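Local coordinates for CocE/NonD family hydrolase (Staphylococcus aureus subsp. aureus COL, PDB 3III), which is probably a serine hydrolase of the alpha/beta-hydrolase fold, related to cocaine esterase and X-Pro dipeptidyl-peptidases, acting on ester or amide bonds, at residues Arg126-Trp138 and Ile221-Leu234. Numbering follows the deposited sequence.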
# COMPACT_ATOMS: atom_id res chain seq x y z
N ARG A 126 -13.56 -3.76 -16.63
CA ARG A 126 -13.52 -4.68 -17.77
C ARG A 126 -12.91 -6.01 -17.34
O ARG A 126 -11.90 -6.07 -16.63
CB ARG A 126 -12.69 -4.10 -18.90
CG ARG A 126 -12.76 -4.89 -20.19
CD ARG A 126 -11.81 -4.32 -21.24
NE ARG A 126 -12.16 -2.96 -21.65
CZ ARG A 126 -12.60 -2.60 -22.85
NH1 ARG A 126 -12.74 -3.49 -23.83
NH2 ARG A 126 -12.87 -1.32 -23.09
N GLY A 127 -13.53 -7.09 -17.84
CA GLY A 127 -13.12 -8.46 -17.52
C GLY A 127 -13.77 -9.08 -16.28
O GLY A 127 -13.61 -10.28 -16.02
N SER A 128 -14.45 -8.24 -15.49
CA SER A 128 -15.12 -8.67 -14.29
C SER A 128 -16.63 -8.51 -14.42
O SER A 128 -17.14 -7.73 -15.22
CB SER A 128 -14.59 -7.90 -13.06
OG SER A 128 -15.07 -6.56 -13.06
N ASP A 129 -17.32 -9.29 -13.61
CA ASP A 129 -18.77 -9.39 -13.63
C ASP A 129 -19.21 -9.91 -15.00
O ASP A 129 -18.63 -10.87 -15.50
CB ASP A 129 -19.45 -8.09 -13.22
CG ASP A 129 -20.87 -8.30 -12.83
OD1 ASP A 129 -21.10 -8.92 -11.76
OD2 ASP A 129 -21.78 -7.92 -13.59
N LYS A 130 -20.20 -9.29 -15.61
CA LYS A 130 -20.73 -9.79 -16.88
C LYS A 130 -19.84 -9.37 -18.07
O LYS A 130 -20.05 -9.83 -19.18
CB LYS A 130 -22.22 -9.42 -17.02
CG LYS A 130 -23.02 -10.22 -15.94
CD LYS A 130 -24.48 -9.89 -15.85
CE LYS A 130 -24.70 -8.67 -15.01
NZ LYS A 130 -24.17 -8.82 -13.58
N SER A 131 -18.82 -8.55 -17.82
CA SER A 131 -17.83 -8.27 -18.85
C SER A 131 -16.86 -9.43 -18.96
O SER A 131 -16.20 -9.78 -17.98
CB SER A 131 -17.03 -6.99 -18.57
OG SER A 131 -15.97 -6.87 -19.51
N LYS A 132 -16.73 -9.98 -20.15
CA LYS A 132 -15.74 -11.03 -20.41
C LYS A 132 -14.64 -10.48 -21.33
O LYS A 132 -13.99 -11.24 -22.05
CB LYS A 132 -16.37 -12.31 -21.02
CG LYS A 132 -17.48 -12.95 -20.20
CD LYS A 132 -17.06 -13.23 -18.75
CE LYS A 132 -18.25 -13.23 -17.75
NZ LYS A 132 -17.76 -13.62 -16.33
N GLY A 133 -14.42 -9.17 -21.27
CA GLY A 133 -13.30 -8.52 -21.99
C GLY A 133 -11.94 -8.69 -21.31
O GLY A 133 -11.82 -9.40 -20.32
N VAL A 134 -10.92 -8.06 -21.89
CA VAL A 134 -9.57 -8.09 -21.39
C VAL A 134 -9.51 -7.58 -19.95
O VAL A 134 -10.08 -6.55 -19.63
CB VAL A 134 -8.59 -7.27 -22.26
CG1 VAL A 134 -7.17 -7.20 -21.56
CG2 VAL A 134 -8.50 -7.87 -23.70
N LEU A 135 -8.91 -8.37 -19.09
CA LEU A 135 -8.73 -8.02 -17.68
C LEU A 135 -7.24 -7.85 -17.50
O LEU A 135 -6.51 -8.84 -17.34
CB LEU A 135 -9.30 -9.11 -16.75
CG LEU A 135 -9.61 -8.70 -15.28
CD1 LEU A 135 -10.31 -9.91 -14.57
CD2 LEU A 135 -8.35 -8.25 -14.52
N SER A 136 -6.79 -6.60 -17.55
CA SER A 136 -5.40 -6.23 -17.38
C SER A 136 -5.28 -5.32 -16.16
O SER A 136 -5.45 -4.09 -16.25
CB SER A 136 -4.84 -5.56 -18.63
OG SER A 136 -3.49 -5.22 -18.39
N PRO A 137 -5.07 -5.90 -14.99
CA PRO A 137 -5.10 -5.13 -13.75
C PRO A 137 -4.06 -4.02 -13.69
O PRO A 137 -2.93 -4.22 -14.08
CB PRO A 137 -4.75 -6.16 -12.68
CG PRO A 137 -4.91 -7.46 -13.30
CD PRO A 137 -4.83 -7.33 -14.76
N TRP A 138 -4.45 -2.85 -13.19
CA TRP A 138 -3.49 -1.80 -12.83
C TRP A 138 -2.70 -1.40 -14.08
O TRP A 138 -1.46 -1.37 -14.08
CB TRP A 138 -2.60 -2.29 -11.66
CG TRP A 138 -3.36 -2.66 -10.45
CD1 TRP A 138 -4.67 -2.32 -10.19
CD2 TRP A 138 -2.92 -3.40 -9.30
NE1 TRP A 138 -5.04 -2.80 -8.98
CE2 TRP A 138 -3.99 -3.47 -8.41
CE3 TRP A 138 -1.71 -4.01 -8.93
CZ2 TRP A 138 -3.91 -4.12 -7.16
CZ3 TRP A 138 -1.63 -4.65 -7.66
CH2 TRP A 138 -2.72 -4.71 -6.82
N ILE A 221 -7.58 -13.68 -9.00
CA ILE A 221 -8.31 -13.00 -10.07
C ILE A 221 -8.75 -14.04 -11.11
O ILE A 221 -9.93 -14.12 -11.45
CB ILE A 221 -7.46 -11.85 -10.71
CG1 ILE A 221 -7.18 -10.78 -9.64
CG2 ILE A 221 -8.16 -11.34 -11.97
CD1 ILE A 221 -6.31 -9.55 -10.10
N PHE A 222 -7.82 -14.88 -11.55
CA PHE A 222 -8.14 -15.97 -12.45
C PHE A 222 -9.27 -16.87 -11.92
O PHE A 222 -10.17 -17.21 -12.66
CB PHE A 222 -6.86 -16.81 -12.74
CG PHE A 222 -6.09 -16.35 -13.95
CD1 PHE A 222 -6.45 -16.84 -15.26
CD2 PHE A 222 -5.04 -15.44 -13.83
CE1 PHE A 222 -5.70 -16.46 -16.42
CE2 PHE A 222 -4.29 -15.04 -14.95
CZ PHE A 222 -4.64 -15.53 -16.27
N ALA A 223 -9.22 -17.21 -10.62
CA ALA A 223 -10.23 -18.07 -9.98
C ALA A 223 -11.61 -17.39 -9.86
O ALA A 223 -12.66 -18.04 -9.85
CB ALA A 223 -9.71 -18.56 -8.61
N ARG A 224 -11.61 -16.05 -9.80
CA ARG A 224 -12.83 -15.32 -9.62
C ARG A 224 -13.69 -15.34 -10.90
O ARG A 224 -14.91 -15.31 -10.79
CB ARG A 224 -12.55 -13.87 -9.20
CG ARG A 224 -13.74 -13.02 -8.86
CD ARG A 224 -14.39 -13.39 -7.54
NE ARG A 224 -15.70 -12.72 -7.36
CZ ARG A 224 -16.83 -13.08 -7.97
NH1 ARG A 224 -16.88 -14.09 -8.85
NH2 ARG A 224 -17.95 -12.39 -7.72
N TRP A 225 -13.06 -15.39 -12.08
CA TRP A 225 -13.78 -15.26 -13.40
C TRP A 225 -13.30 -16.34 -14.36
O TRP A 225 -12.72 -16.06 -15.40
CB TRP A 225 -13.57 -13.85 -14.05
CG TRP A 225 -13.79 -12.70 -13.08
CD1 TRP A 225 -12.85 -11.85 -12.57
CD2 TRP A 225 -15.03 -12.34 -12.48
NE1 TRP A 225 -13.43 -10.99 -11.67
CE2 TRP A 225 -14.76 -11.27 -11.58
CE3 TRP A 225 -16.33 -12.85 -12.55
CZ2 TRP A 225 -15.75 -10.68 -10.81
CZ3 TRP A 225 -17.33 -12.23 -11.77
CH2 TRP A 225 -17.03 -11.17 -10.94
N THR A 226 -13.58 -17.59 -14.00
CA THR A 226 -13.04 -18.69 -14.75
C THR A 226 -13.63 -18.75 -16.16
O THR A 226 -13.08 -19.42 -17.01
CB THR A 226 -13.27 -20.05 -14.06
OG1 THR A 226 -14.66 -20.21 -13.76
CG2 THR A 226 -12.40 -20.18 -12.77
N ASP A 227 -14.75 -18.10 -16.42
CA ASP A 227 -15.30 -18.14 -17.77
C ASP A 227 -14.84 -16.96 -18.65
O ASP A 227 -15.37 -16.73 -19.73
CB ASP A 227 -16.81 -18.22 -17.71
CG ASP A 227 -17.44 -17.05 -17.03
OD1 ASP A 227 -16.77 -16.24 -16.32
OD2 ASP A 227 -18.67 -16.94 -17.23
N ASN A 228 -13.88 -16.19 -18.17
CA ASN A 228 -13.25 -15.15 -18.98
C ASN A 228 -11.90 -15.68 -19.47
O ASN A 228 -10.99 -15.80 -18.69
CB ASN A 228 -13.03 -13.84 -18.15
CG ASN A 228 -12.41 -12.74 -18.98
OD1 ASN A 228 -11.97 -12.98 -20.11
ND2 ASN A 228 -12.44 -11.51 -18.46
N PRO A 229 -11.76 -15.92 -20.78
CA PRO A 229 -10.50 -16.37 -21.32
C PRO A 229 -9.46 -15.26 -21.58
O PRO A 229 -8.40 -15.57 -22.08
CB PRO A 229 -10.93 -16.99 -22.67
CG PRO A 229 -12.10 -16.25 -23.09
CD PRO A 229 -12.76 -15.69 -21.84
N ASN A 230 -9.77 -14.01 -21.23
CA ASN A 230 -8.97 -12.86 -21.63
C ASN A 230 -8.29 -12.18 -20.43
O ASN A 230 -8.02 -10.98 -20.47
CB ASN A 230 -9.86 -11.87 -22.35
CG ASN A 230 -10.58 -12.50 -23.52
OD1 ASN A 230 -11.82 -12.53 -23.59
ND2 ASN A 230 -9.81 -13.03 -24.43
N ILE A 231 -7.99 -12.96 -19.40
CA ILE A 231 -7.39 -12.41 -18.18
C ILE A 231 -5.86 -12.45 -18.41
O ILE A 231 -5.31 -13.47 -18.84
CB ILE A 231 -7.77 -13.24 -16.89
CG1 ILE A 231 -9.26 -13.19 -16.60
CG2 ILE A 231 -7.02 -12.70 -15.59
CD1 ILE A 231 -9.72 -14.17 -15.47
N GLU A 232 -5.18 -11.35 -18.14
CA GLU A 232 -3.75 -11.24 -18.39
C GLU A 232 -3.01 -12.20 -17.47
O GLU A 232 -3.26 -12.22 -16.29
CB GLU A 232 -3.29 -9.82 -18.17
CG GLU A 232 -1.81 -9.60 -18.35
CD GLU A 232 -1.39 -8.14 -18.14
OE1 GLU A 232 -2.18 -7.38 -17.57
OE2 GLU A 232 -0.23 -7.80 -18.53
N ASP A 233 -2.05 -12.95 -18.02
CA ASP A 233 -1.29 -13.93 -17.24
C ASP A 233 -0.09 -13.25 -16.58
O ASP A 233 1.04 -13.22 -17.11
CB ASP A 233 -0.83 -15.09 -18.13
CG ASP A 233 -0.12 -16.17 -17.35
OD1 ASP A 233 0.26 -15.99 -16.17
OD2 ASP A 233 0.08 -17.20 -17.95
N LEU A 234 -0.33 -12.74 -15.39
CA LEU A 234 0.68 -11.99 -14.67
C LEU A 234 1.69 -12.89 -14.01
O LEU A 234 2.72 -12.43 -13.67
CB LEU A 234 0.03 -11.02 -13.66
CG LEU A 234 -0.56 -9.75 -14.25
CD1 LEU A 234 -1.51 -9.06 -13.21
CD2 LEU A 234 0.53 -8.80 -14.79
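Leu135 and Ile231 form a single parallel beta bridge, Leu135 N donating to Asn230 O (3.1 Å) and Leu135 O accepting from Glu232 N, where the loop 126-138 leading into helix 140-154 runs beside the chain leaving helix 213-224. Asn228 reaches between the two ends of the 127-133 loop: with CG anti to its backbone N (chi1 -179°), its ND2 gives one proton to Gly127 O (3.0 Å) and the other to Gly133 O (2.9 Å), both acceptors close to its amide plane. Its OD1 turns back to accept from Asn230 N, an Asx turn. The Trp225 indole lies flat against the type II' turn starting at Ser128; Ser128 CA sits over the five-membered ring in a CH-pi contact, 3.9 Å from its centroid, and Asp129 N over the benzo part. Arg224 CG lies against the opposite face, toward its rim, and Trp225 NE1 donates to Thr75 O. Lys132, bent at chi2 (-53°), bridges the turns: NZ forms a salt bridge with Asp227 OD1 (2.8 Å), on the syn side but 27° out of the carboxylate plane, and donates to Asp129 O. Leu135 CD1 packs on Ile221 CG2 (3.7 Å), with Trp225 CD1 and Ile231 CG1 also against it, and Pro137 CG touches Leu234 CD1. Ser136 OG donates to Glu232 OE1 (2.7 Å) from above the carboxylate plane; Arg251 forms a salt bridge with the same oxygen. Two carbonyls converging on one buried carboxamide fix its rotation and tie both ends of the loop to the chain after the helix, while Arg251 probably stabilises the negative charge of Glu232.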